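Local coordinates for beta-lactamase (Burkholderia cenocepacia, PDB 5E2G), which probably hydrolyses beta-lactams, opening the ring to a substituted beta-amino acid, as other class C beta-lactamases do, at residues G200-K203 with D204-V208; R223-A226 with A227-L230; G61-S64 with K65-T68; D5-D8 with T9-Q13; G340-I344 with E345-K349. One frame throughout, in Å; residues are numbered along the deposited sequence.

Contact 1: residues G200-K203 with D204-V208; sequences GYTK and DGKPV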
loop_
_atom_site.group_PDB
_atom_site.type_symbol
_atom_site.label_atom_id
_atom_site.label_comp_id
_atom_site.label_asym_id
_atom_site.label_seq_id
_atom_site.Cartn_x
_atom_site.Cartn_y
_atom_site.Cartn_z
ATOM N N GLY A 200 -0.778 -2.467 18.381
ATOM C CA GLY A 200 -1.818 -1.600 17.879
ATOM C C GLY A 200 -2.876 -1.328 18.923
ATOM O O GLY A 200 -2.995 -2.032 19.925
ATOM N N TYR A 201 -3.648 -0.271 18.692
ATOM C CA TYR A 201 -4.686 0.124 19.629
ATOM C C TYR A 201 -5.906 0.594 18.864
ATOM O O TYR A 201 -5.801 1.451 17.981
ATOM C CB TYR A 201 -4.174 1.212 20.573
ATOM C CG TYR A 201 -3.091 0.677 21.474
ATOM C CD1 TYR A 201 -1.747 0.868 21.178
ATOM C CD2 TYR A 201 -3.414 -0.065 22.602
ATOM C CE1 TYR A 201 -0.754 0.354 21.996
ATOM C CE2 TYR A 201 -2.434 -0.580 23.424
ATOM C CZ TYR A 201 -1.106 -0.372 23.120
ATOM O OH TYR A 201 -0.132 -0.893 23.943
ATOM N N THR A 202 -7.054 0.016 19.197
ATOM C CA THR A 202 -8.297 0.387 18.550
ATOM C C THR A 202 -8.660 1.822 18.911
ATOM O O THR A 202 -7.981 2.486 19.696
ATOM C CB THR A 202 -9.404 -0.580 18.954
ATOM O OG1 THR A 202 -9.595 -0.507 20.369
ATOM C CG2 THR A 202 -9.009 -1.990 18.602
ATOM N N LYS A 203 -9.748 2.316 18.314
ATOM C CA LYS A 203 -10.204 3.670 18.614
ATOM C C LYS A 203 -10.601 3.825 20.078
ATOM O O LYS A 203 -10.582 4.943 20.604
ATOM C CB LYS A 203 -11.379 4.047 17.714
ATOM C CG LYS A 203 -11.134 3.858 16.233
ATOM C CD LYS A 203 -12.387 4.200 15.436
ATOM C CE LYS A 203 -12.091 4.396 13.958
ATOM N NZ LYS A 203 -11.547 3.162 13.322
ATOM N N ASP A 204 -10.967 2.728 20.743
ATOM C CA ASP A 204 -11.259 2.774 22.169
ATOM C C ASP A 204 -9.998 2.868 23.008
ATOM O O ASP A 204 -10.031 3.424 24.111
ATOM C CB ASP A 204 -12.033 1.529 22.600
ATOM C CG ASP A 204 -13.417 1.469 22.007
ATOM O OD1 ASP A 204 -13.666 2.190 21.015
ATOM O OD2 ASP A 204 -14.248 0.688 22.525
ATOM N N GLY A 205 -8.892 2.324 22.514
ATOM C CA GLY A 205 -7.697 2.129 23.304
ATOM C C GLY A 205 -7.408 0.681 23.616
ATOM O O GLY A 205 -6.392 0.392 24.261
ATOM N N LYS A 206 -8.267 -0.232 23.188
ATOM C CA LYS A 206 -8.034 -1.649 23.410
ATOM C C LYS A 206 -6.857 -2.107 22.556
ATOM O O LYS A 206 -6.791 -1.773 21.366
ATOM C CB LYS A 206 -9.299 -2.441 23.085
ATOM C CG LYS A 206 -10.494 -2.029 23.946
ATOM C CD LYS A 206 -11.833 -2.108 23.198
ATOM C CE LYS A 206 -12.380 -3.536 23.125
ATOM N NZ LYS A 206 -13.781 -3.623 22.588
ATOM N N PRO A 207 -5.904 -2.834 23.120
ATOM C CA PRO A 207 -4.756 -3.280 22.337
ATOM C C PRO A 207 -5.141 -4.395 21.387
ATOM O O PRO A 207 -5.997 -5.231 21.684
ATOM C CB PRO A 207 -3.778 -3.781 23.401
ATOM C CG PRO A 207 -4.652 -4.221 24.505
ATOM C CD PRO A 207 -5.829 -3.290 24.514
ATOM N N VAL A 208 -4.470 -4.412 20.239
ATOM C CA VAL A 208 -4.844 -5.326 19.169
ATOM C C VAL A 208 -3.679 -5.470 18.198
ATOM O O VAL A 208 -2.928 -4.524 17.966
ATOM C CB VAL A 208 -6.125 -4.824 18.462
ATOM C CG1 VAL A 208 -5.889 -3.459 17.821
ATOM C CG2 VAL A 208 -6.606 -5.824 17.449
#

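Contact 2: residues R223-A226 with A227-L230; sequences RTTA and ADLL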
loop_
_atom_site.group_PDB
_atom_site.type_symbol
_atom_site.label_atom_id
_atom_site.label_comp_id
_atom_site.label_asym_id
_atom_site.label_seq_id
_atom_site.Cartn_x
_atom_site.Cartn_y
_atom_site.Cartn_z
ATOM N N ARG A 223 4.250 -6.154 7.833
ATOM C CA ARG A 223 4.767 -5.417 8.972
ATOM C C ARG A 223 6.134 -4.876 8.578
ATOM O O ARG A 223 6.905 -5.574 7.914
ATOM C CB ARG A 223 4.886 -6.323 10.197
ATOM C CG ARG A 223 3.633 -6.418 11.069
ATOM C CD ARG A 223 2.375 -6.863 10.326
ATOM N NE ARG A 223 2.455 -8.215 9.787
ATOM C CZ ARG A 223 2.021 -9.302 10.414
ATOM N NH1 ARG A 223 1.484 -9.209 11.620
ATOM N NH2 ARG A 223 2.130 -10.487 9.835
ATOM N N THR A 224 6.436 -3.635 8.952
ATOM C CA THR A 224 7.678 -3.026 8.484
ATOM C C THR A 224 8.035 -1.838 9.368
ATOM O O THR A 224 7.263 -1.429 10.239
ATOM C CB THR A 224 7.568 -2.609 7.005
ATOM O OG1 THR A 224 8.820 -2.077 6.546
ATOM C CG2 THR A 224 6.478 -1.566 6.814
ATOM N N THR A 225 9.232 -1.302 9.140
ATOM C CA THR A 225 9.722 -0.108 9.813
ATOM C C THR A 225 9.548 1.111 8.917
ATOM O O THR A 225 9.330 1.000 7.708
ATOM C CB THR A 225 11.200 -0.234 10.185
ATOM O OG1 THR A 225 11.983 -0.277 8.989
ATOM C CG2 THR A 225 11.446 -1.483 10.984
ATOM N N ALA A 226 9.678 2.291 9.530
ATOM C CA ALA A 226 9.600 3.519 8.752
ATOM C C ALA A 226 10.748 3.600 7.765
ATOM O O ALA A 226 10.560 4.026 6.620
ATOM C CB ALA A 226 9.597 4.739 9.667
ATOM N N ALA A 227 11.943 3.180 8.186
ATOM C CA ALA A 227 13.091 3.213 7.289
ATOM C C ALA A 227 12.841 2.370 6.042
ATOM O O ALA A 227 13.085 2.818 4.919
ATOM C CB ALA A 227 14.344 2.737 8.025
ATOM N N ASP A 228 12.338 1.147 6.219
ATOM C CA ASP A 228 12.160 0.256 5.076
ATOM C C ASP A 228 11.096 0.781 4.123
ATOM O O ASP A 228 11.288 0.769 2.899
ATOM C CB ASP A 228 11.797 -1.149 5.549
ATOM C CG ASP A 228 13.020 -1.997 5.875
ATOM O OD1 ASP A 228 14.135 -1.452 6.014
ATOM O OD2 ASP A 228 12.857 -3.223 5.998
ATOM N N LEU A 229 9.964 1.239 4.659
ATOM C CA LEU A 229 8.936 1.820 3.802
ATOM C C LEU A 229 9.466 3.059 3.090
ATOM O O LEU A 229 9.158 3.296 1.917
ATOM C CB LEU A 229 7.695 2.157 4.629
ATOM C CG LEU A 229 6.376 2.196 3.864
ATOM C CD1 LEU A 229 6.280 0.978 2.965
ATOM C CD2 LEU A 229 5.210 2.232 4.826
ATOM N N LEU A 230 10.294 3.840 3.779
ATOM C CA LEU A 230 10.913 5.000 3.152
ATOM C C LEU A 230 11.814 4.580 2.001
ATOM O O LEU A 230 11.831 5.226 0.949
ATOM C CB LEU A 230 11.703 5.793 4.193
ATOM C CG LEU A 230 12.146 7.184 3.747
ATOM C CD1 LEU A 230 10.924 8.004 3.313
ATOM C CD2 LEU A 230 12.917 7.868 4.868
#

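Contact 3: residues G61-S64 with K65-T68; sequences GSVS and KTLT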
loop_
_atom_site.group_PDB
_atom_site.type_symbol
_atom_site.label_atom_id
_atom_site.label_comp_id
_atom_site.label_asym_id
_atom_site.label_seq_id
_atom_site.Cartn_x
_atom_site.Cartn_y
_atom_site.Cartn_z
ATOM N N GLY A 61 -1.363 -2.200 6.772
ATOM C CA GLY A 61 -2.666 -2.402 6.151
ATOM C C GLY A 61 -2.569 -2.523 4.639
ATOM O O GLY A 61 -1.707 -3.227 4.101
ATOM N N SER A 62 -3.454 -1.802 3.945
ATOM C CA SER A 62 -3.571 -1.894 2.495
ATOM C C SER A 62 -2.371 -1.333 1.751
ATOM O O SER A 62 -2.274 -1.530 0.537
ATOM C CB SER A 62 -4.835 -1.184 2.030
ATOM O OG SER A 62 -5.995 -1.851 2.494
ATOM N N VAL A 63 -1.459 -0.638 2.429
ATOM C CA VAL A 63 -0.222 -0.250 1.769
ATOM C C VAL A 63 0.566 -1.499 1.383
ATOM O O VAL A 63 1.382 -1.460 0.457
ATOM C CB VAL A 63 0.596 0.707 2.667
ATOM C CG1 VAL A 63 1.874 1.137 1.966
ATOM C CG2 VAL A 63 -0.230 1.931 3.034
ATOM N N SER A 64 0.310 -2.626 2.059
ATOM C CA SER A 64 0.855 -3.912 1.627
ATOM C C SER A 64 0.619 -4.143 0.141
ATOM O O SER A 64 1.493 -4.648 -0.563
ATOM C CB SER A 64 0.220 -5.050 2.432
ATOM O OG SER A 64 0.398 -4.889 3.825
ATOM N N LYS A 65 -0.555 -3.758 -0.355
ATOM C CA LYS A 65 -0.910 -3.998 -1.748
ATOM C C LYS A 65 0.008 -3.273 -2.731
ATOM O O LYS A 65 0.084 -3.676 -3.895
ATOM C CB LYS A 65 -2.357 -3.580 -1.984
ATOM C CG LYS A 65 -3.333 -4.067 -0.929
ATOM C CD LYS A 65 -4.666 -3.312 -1.022
ATOM C CE LYS A 65 -5.721 -3.889 -0.064
ATOM N NZ LYS A 65 -7.045 -3.216 -0.219
ATOM N N THR A 66 0.700 -2.211 -2.308
ATOM C CA THR A 66 1.651 -1.591 -3.222
ATOM C C THR A 66 2.835 -2.510 -3.483
ATOM O O THR A 66 3.385 -2.506 -4.589
ATOM C CB THR A 66 2.135 -0.231 -2.698
ATOM O OG1 THR A 66 2.841 -0.385 -1.465
ATOM C CG2 THR A 66 0.960 0.718 -2.499
ATOM N N LEU A 67 3.225 -3.323 -2.493
ATOM C CA LEU A 67 4.334 -4.250 -2.695
ATOM C C LEU A 67 3.899 -5.449 -3.519
ATOM O O LEU A 67 4.647 -5.920 -4.381
ATOM C CB LEU A 67 4.899 -4.692 -1.345
ATOM C CG LEU A 67 5.577 -3.537 -0.603
ATOM C CD1 LEU A 67 5.476 -3.706 0.906
ATOM C CD2 LEU A 67 7.026 -3.413 -1.043
ATOM N N THR A 68 2.686 -5.940 -3.268
ATOM C CA THR A 68 2.104 -6.970 -4.121
ATOM C C THR A 68 2.031 -6.508 -5.573
ATOM O O THR A 68 2.391 -7.253 -6.490
ATOM C CB THR A 68 0.718 -7.340 -3.603
ATOM O OG1 THR A 68 0.820 -7.769 -2.239
ATOM C CG2 THR A 68 0.129 -8.461 -4.430
#

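Contact 4: residues D5-D8 with T9-Q13; sequences DLRD and TVTRQ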
loop_
_atom_site.group_PDB
_atom_site.type_symbol
_atom_site.label_atom_id
_atom_site.label_comp_id
_atom_site.label_asym_id
_atom_site.label_seq_id
_atom_site.Cartn_x
_atom_site.Cartn_y
_atom_site.Cartn_z
ATOM N N ASP A 5 15.649 21.663 11.772
ATOM C CA ASP A 5 14.510 22.326 11.149
ATOM C C ASP A 5 13.510 21.310 10.623
ATOM O O ASP A 5 12.294 21.481 10.776
ATOM C CB ASP A 5 14.985 23.232 10.015
ATOM C CG ASP A 5 15.750 24.426 10.517
ATOM O OD1 ASP A 5 15.100 25.425 10.894
ATOM O OD2 ASP A 5 16.998 24.361 10.541
ATOM N N LEU A 6 14.011 20.240 10.006
ATOM C CA LEU A 6 13.123 19.226 9.460
ATOM C C LEU A 6 12.322 18.547 10.560
ATOM O O LEU A 6 11.105 18.373 10.433
ATOM C CB LEU A 6 13.933 18.210 8.667
ATOM C CG LEU A 6 13.098 17.112 8.019
ATOM C CD1 LEU A 6 11.911 17.711 7.274
ATOM C CD2 LEU A 6 13.972 16.292 7.091
ATOM N N ARG A 7 12.978 18.172 11.658
ATOM C CA ARG A 7 12.250 17.509 12.731
ATOM C C ARG A 7 11.211 18.442 13.336
ATOM O O ARG A 7 10.090 18.015 13.635
ATOM C CB ARG A 7 13.208 16.991 13.809
ATOM C CG ARG A 7 12.608 15.841 14.614
ATOM C CD ARG A 7 13.377 15.474 15.881
ATOM N NE ARG A 7 12.477 14.854 16.861
ATOM C CZ ARG A 7 12.282 13.543 16.996
ATOM N NH1 ARG A 7 11.432 13.086 17.910
ATOM N NH2 ARG A 7 12.949 12.687 16.230
ATOM N N ASP A 8 11.557 19.722 13.504
ATOM C CA ASP A 8 10.590 20.678 14.031
ATOM C C ASP A 8 9.371 20.763 13.132
ATOM O O ASP A 8 8.236 20.815 13.618
ATOM C CB ASP A 8 11.224 22.059 14.184
ATOM C CG ASP A 8 12.442 22.048 15.081
ATOM O OD1 ASP A 8 12.667 21.030 15.776
ATOM O OD2 ASP A 8 13.176 23.062 15.088
ATOM N N THR A 9 9.587 20.777 11.816
ATOM C CA THR A 9 8.470 20.832 10.880
ATOM C C THR A 9 7.546 19.634 11.061
ATOM O O THR A 9 6.318 19.780 11.092
ATOM C CB THR A 9 8.987 20.891 9.443
ATOM O OG1 THR A 9 9.855 22.017 9.286
ATOM C CG2 THR A 9 7.825 21.008 8.476
ATOM N N VAL A 10 8.122 18.436 11.178
ATOM C CA VAL A 10 7.304 17.245 11.386
ATOM C C VAL A 10 6.597 17.325 12.729
ATOM O O VAL A 10 5.375 17.146 12.822
ATOM C CB VAL A 10 8.165 15.974 11.270
ATOM C CG1 VAL A 10 7.413 14.771 11.802
ATOM C CG2 VAL A 10 8.562 15.740 9.825
ATOM N N THR A 11 7.355 17.631 13.784
ATOM C CA THR A 11 6.810 17.614 15.138
ATOM C C THR A 11 5.585 18.507 15.259
ATOM O O THR A 11 4.599 18.132 15.904
ATOM C CB THR A 11 7.882 18.048 16.137
ATOM O OG1 THR A 11 9.030 17.197 16.010
ATOM C CG2 THR A 11 7.351 17.962 17.555
ATOM N N ARG A 12 5.619 19.685 14.630
ATOM C CA ARG A 12 4.494 20.607 14.724
ATOM C C ARG A 12 3.217 20.020 14.142
ATOM O O ARG A 12 2.125 20.484 14.485
ATOM C CB ARG A 12 4.834 21.928 14.034
ATOM C CG ARG A 12 5.991 22.664 14.679
ATOM C CD ARG A 12 6.083 24.110 14.211
ATOM N NE ARG A 12 7.445 24.458 13.812
ATOM C CZ ARG A 12 7.875 24.456 12.553
ATOM N NH1 ARG A 12 7.046 24.133 11.564
ATOM N NH2 ARG A 12 9.134 24.781 12.278
ATOM N N GLN A 13 3.322 19.010 13.276
ATOM C CA GLN A 13 2.138 18.320 12.780
ATOM C C GLN A 13 1.808 17.079 13.603
ATOM O O GLN A 13 0.639 16.838 13.929
ATOM C CB GLN A 13 2.334 17.918 11.317
ATOM C CG GLN A 13 2.690 19.055 10.399
ATOM C CD GLN A 13 1.582 20.073 10.293
ATOM O OE1 GLN A 13 0.401 19.721 10.223
ATOM N NE2 GLN A 13 1.953 21.349 10.288
HETATM O O HOH W 1 11.210 18.246 17.116
#

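Contact 5: residues G340-I344 with E345-K349; sequences GNVPI and EERVK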
loop_
_atom_site.group_PDB
_atom_site.type_symbol
_atom_site.label_atom_id
_atom_site.label_comp_id
_atom_site.label_asym_id
_atom_site.label_seq_id
_atom_site.Cartn_x
_atom_site.Cartn_y
_atom_site.Cartn_z
ATOM N N GLY A 340 -2.057 3.582 16.249
ATOM C CA GLY A 340 -3.395 3.923 16.686
ATOM C C GLY A 340 -4.187 4.365 15.478
ATOM O O GLY A 340 -3.683 4.396 14.356
ATOM N N ASN A 341 -5.443 4.719 15.725
ATOM C CA ASN A 341 -6.382 5.074 14.663
ATOM C C ASN A 341 -6.311 6.573 14.400
ATOM O O ASN A 341 -6.645 7.379 15.275
ATOM C CB ASN A 341 -7.800 4.648 15.039
ATOM C CG ASN A 341 -8.054 3.166 14.800
ATOM O OD1 ASN A 341 -8.929 2.796 14.015
ATOM N ND2 ASN A 341 -7.287 2.312 15.470
ATOM N N VAL A 342 -5.863 6.943 13.206
ATOM C CA VAL A 342 -5.762 8.334 12.782
ATOM C C VAL A 342 -6.673 8.514 11.580
ATOM O O VAL A 342 -6.565 7.750 10.616
ATOM C CB VAL A 342 -4.321 8.739 12.419
ATOM C CG1 VAL A 342 -4.277 10.203 11.990
ATOM C CG2 VAL A 342 -3.382 8.486 13.577
ATOM N N PRO A 343 -7.584 9.490 11.588
ATOM C CA PRO A 343 -8.455 9.688 10.430
ATOM C C PRO A 343 -7.632 9.921 9.179
ATOM O O PRO A 343 -6.645 10.659 9.191
ATOM C CB PRO A 343 -9.275 10.921 10.809
ATOM C CG PRO A 343 -9.272 10.908 12.290
ATOM C CD PRO A 343 -7.917 10.416 12.679
ATOM N N ILE A 344 -8.050 9.262 8.099
ATOM C CA ILE A 344 -7.317 9.318 6.838
ATOM C C ILE A 344 -7.056 10.758 6.421
ATOM O O ILE A 344 -5.929 11.123 6.072
ATOM C CB ILE A 344 -8.082 8.547 5.753
ATOM C CG1 ILE A 344 -7.830 7.054 5.937
ATOM C CG2 ILE A 344 -7.675 9.032 4.377
ATOM C CD1 ILE A 344 -8.763 6.191 5.173
ATOM N N GLU A 345 -8.088 11.602 6.459
ATOM C CA GLU A 345 -7.902 12.973 6.002
ATOM C C GLU A 345 -6.912 13.734 6.882
ATOM O O GLU A 345 -6.254 14.664 6.408
ATOM C CB GLU A 345 -9.249 13.696 5.939
ATOM C CG GLU A 345 -10.340 12.958 5.136
ATOM C CD GLU A 345 -10.219 13.125 3.620
ATOM O OE1 GLU A 345 -9.096 13.353 3.122
ATOM O OE2 GLU A 345 -11.258 13.020 2.926
ATOM N N GLU A 346 -6.776 13.353 8.153
ATOM C CA GLU A 346 -5.781 14.007 8.995
ATOM C C GLU A 346 -4.362 13.566 8.650
ATOM O O GLU A 346 -3.421 14.360 8.774
ATOM C CB GLU A 346 -6.079 13.747 10.473
ATOM C CG GLU A 346 -7.268 14.520 11.000
ATOM C CD GLU A 346 -7.082 16.021 10.879
ATOM O OE1 GLU A 346 -5.942 16.507 11.026
ATOM O OE2 GLU A 346 -8.079 16.722 10.619
ATOM N N ARG A 347 -4.177 12.315 8.225
ATOM C CA ARG A 347 -2.882 11.931 7.672
ATOM C C ARG A 347 -2.596 12.721 6.402
ATOM O O ARG A 347 -1.462 13.161 6.166
ATOM C CB ARG A 347 -2.844 10.432 7.378
ATOM C CG ARG A 347 -3.612 9.578 8.355
ATOM C CD ARG A 347 -3.692 8.129 7.882
ATOM N NE ARG A 347 -4.773 7.423 8.558
ATOM C CZ ARG A 347 -5.185 6.206 8.240
ATOM N NH1 ARG A 347 -4.602 5.551 7.251
ATOM N NH2 ARG A 347 -6.184 5.645 8.902
ATOM N N VAL A 348 -3.625 12.916 5.576
ATOM C CA VAL A 348 -3.463 13.636 4.319
ATOM C C VAL A 348 -3.048 15.075 4.589
ATOM O O VAL A 348 -2.091 15.583 3.992
ATOM C CB VAL A 348 -4.760 13.559 3.495
ATOM C CG1 VAL A 348 -4.669 14.444 2.281
ATOM C CG2 VAL A 348 -5.042 12.126 3.096
ATOM N N LYS A 349 -3.745 15.738 5.521
ATOM C CA LYS A 349 -3.484 17.149 5.786
ATOM C C LYS A 349 -2.071 17.360 6.305
ATOM O O LYS A 349 -1.390 18.308 5.897
ATOM C CB LYS A 349 -4.490 17.699 6.792
ATOM C CG LYS A 349 -5.916 17.774 6.306
ATOM C CD LYS A 349 -6.804 18.309 7.410
ATOM C CE LYS A 349 -8.182 17.679 7.363
ATOM N NZ LYS A 349 -8.876 17.831 8.679
#

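Contact 1: residues G200-K203 with D204-V208
A small beta hairpin pairs G200 and Y201 with V208 and P207, and T202 and K206 close its loop end. G200 with V208 is an antiparallel hydrogen-bonded pair, V208 N donating to G200 O at 2.8 Å; Y201 with P207 is the non-hydrogen-bonded pair next to it. K206 O is gripped twice by T202: the backbone N arrives at 2.8 Å with a nearly straight N-H (168°), while OG1 comes to 3.2 Å in the carbonyl plane, on a lone pair. With chi1 at 61°, the T202 hydroxyl sits between its own N and carbonyl carbon, and this brings it to K206. CG2, the other branch, meets V208 CG1 at 3.5 Å, the two side chains crossing at about a right angle. The loop itself is a type I turn with a G1 bulge: K203 and D204 take the two turn positions, G205 N returns to T202 O at 3.0 Å, and G205 has the positive phi (110°) that glycine readily adopts at the bulge. On the sheet face away from V208, the ring of Y201 lies against P207, CE2 to CB 3.5 Å, and its CD2 edge approaches G205 O at 3.4 Å near the ring plane. Y201 OH is bound by K46 N, and K203 NZ reaches out to N341 OD1.

Contact 2: residues R223-A226 with A227-L230
A226 O takes the N-H of L230 at 2.9 Å, the shortest of the bonds that start the helix running from A226 onward. One residue earlier T225 O receives L229 N at 3.1 Å, almost perfectly straight at 175°. T225 holds the N-cap: its OG1 accepts the N-H of D228 at 3.1 Å (163°), giving a first-turn amide the acceptor that no preceding helical residue could provide. A chi1 of 67° makes this possible, since it tucks the hydroxyl between the T225 N and carbonyl carbon, from where it can meet D228 N, with CG2 beside the backbone N. The hydroxyl also lies near the D228 side chain, OG1 to CB 3.6 Å. T224 comes in from the strand side and crosses D228 at a slant, its OG1 resting 3.3 Å from D228 CB. The polar ends of this pair share T185: T224 OG1 bonds T185 OG1, and D228 OD2 is held by both H184 N and T185 OG1, which should keep the carboxylate from swinging. The contact is thus a strand-to-helix junction. T224 pairs through its backbone with F58 in a two-stranded sheet, whereas A226, L229 and L230 settle on the large antiparallel sheet, touching strands 25-32, 35-42 and 332-338.

Contact 3: residues G61-S64 with K65-T68
With chi1 at -46° and the rest of its chain fully extended, K65 runs back along S62, passing CG over S62 O at 3.1 Å and bringing NZ toward S62 OG. T66 is turned the other way, chi1 63°, which drops OG1 onto V63 O at only 2.6 Å. That bond lies in the carbonyl plane, while T66 N reaches the same oxygen at 2.9 Å from above the plane, so V63 O is gripped by two donors from one residue. The K65 NZ to S62 OG bond is weak at 3.2 Å, and it is tentative as well because S62 was modelled in two conformers. S62 and K65 fit the SxxK motif at the start of a helix, as in the serine beta-lactamases; by that analogy S62 is probably the nucleophile. Y148 touches both residues, N150 OD1 receives a weak bond from K65 NZ, and K313 of strand 309-316 packs on S62, V63 and T66. Backbone bonds form the first turn here: K65 N goes to S62 O at 3.0 Å, and S64 O accepts from both L67 N (2.9 Å) and T68 N (3.2 Å). S64 turns its hydroxyl back to G61 O at 2.7 Å, nearly along the C=O axis, and V222 N bonds to that same OG.

Contact 4: residues D5-D8 with T9-Q13
D5 O and R7 O each receive two donors from a threonine four residues on, T9 and T11, inside the amino-terminal alpha helix 3-21. T9 N and T9 OG1 reach D5 O at 3.0 and 2.9 Å from opposite faces of its carbonyl plane. At R7 O the pattern differs: T11 N comes in nearly in line with the C=O bond at 2.8 Å, and T11 OG1 stands well above the plane at 2.7 Å. Both threonines have chi1 at -57°, which lays the hydroxyl beside its own backbone N, near the oxygen that the amide already uses. The T11 hydroxyl spends its proton on R7 O, accepts one from a water at 2.7 Å, and is also bonded to Y41 OH; the water's second link, to D8 OD1, is weak. V10 N and R12 N continue the ordinary i to i-4 series to L6 O and D8 O. R7 leaves the helix extended to give NH1 to D40 O and to form a cation-pi contact with Y41, while L6 and V10 press on strands 25-32 and 35-42. R12 and D8 have opposite charges, but D8 OD2 and R12 NH2 stay 5.2 Å apart; instead the guanidinium of R12 folds back with one face over D8 O, which lies 3.7 Å above its plane, toward the rim.

Contact 5: residues G340-I344 with E345-K349
V342 and P343 are extended, I344 drops into helical angles, and from P343 at the N-cap the helix starts: R347 N bonds P343 O at 3.1 Å and V348 N bonds I344 O at 3.0 Å. The side chain of R347 then doubles back past this start. Extended from CG to NE, it delivers its guanidinium side-on to V342 O, with NE and NH2 both at 2.7 Å. The oxygen lies in the guanidinium plane, and on the carbonyl side NH2 arrives close to the C=O line while NE stands above the carbonyl plane. I344 covers one face of the group: CG1 sits over its centre, 3.6 Å from CZ. Nearer the R347 backbone, V342 CG1 rests on R347 CG at 3.7 Å; separately, I344 CG2 meets V348 CG2 at 4.3 Å. Helix 3-21 closes over V342 and P343 through L17 and Y21, and S321 and Y323 of strand 321-327 touch R347. The guanidinium is buried, yet each of its nitrogens has an acceptor: V342 O for NE, V342 O and S316 OG for NH2, and T322 O for NH1. The two N-H groups converging on V342 O link the loop before the helix to its first turn and limit the rotation of the guanidinium; the positive charge would probably polarise that C=O.

In the fold
Along the chain the order is contact 4, contact 3, contact 1, contact 2, contact 5. Contacts 4 and 5 lie on the two terminal helices, 3-21 and 344-357, which pack together; their nearest atoms are about 5 Å apart. Contact 1, in a separate two-stranded sheet, touches contact 5 at N341. Contact 2 stands on the large antiparallel sheet and, through strand 223-224 beside 58-59, leads toward contact 3, about 5 Å away at nearest atoms. Contact 3, near the chain's centre, holds the probable active-site motif, whereas contacts 1 and 4 belong to the periphery, their centres about 22 and 27 Å from it.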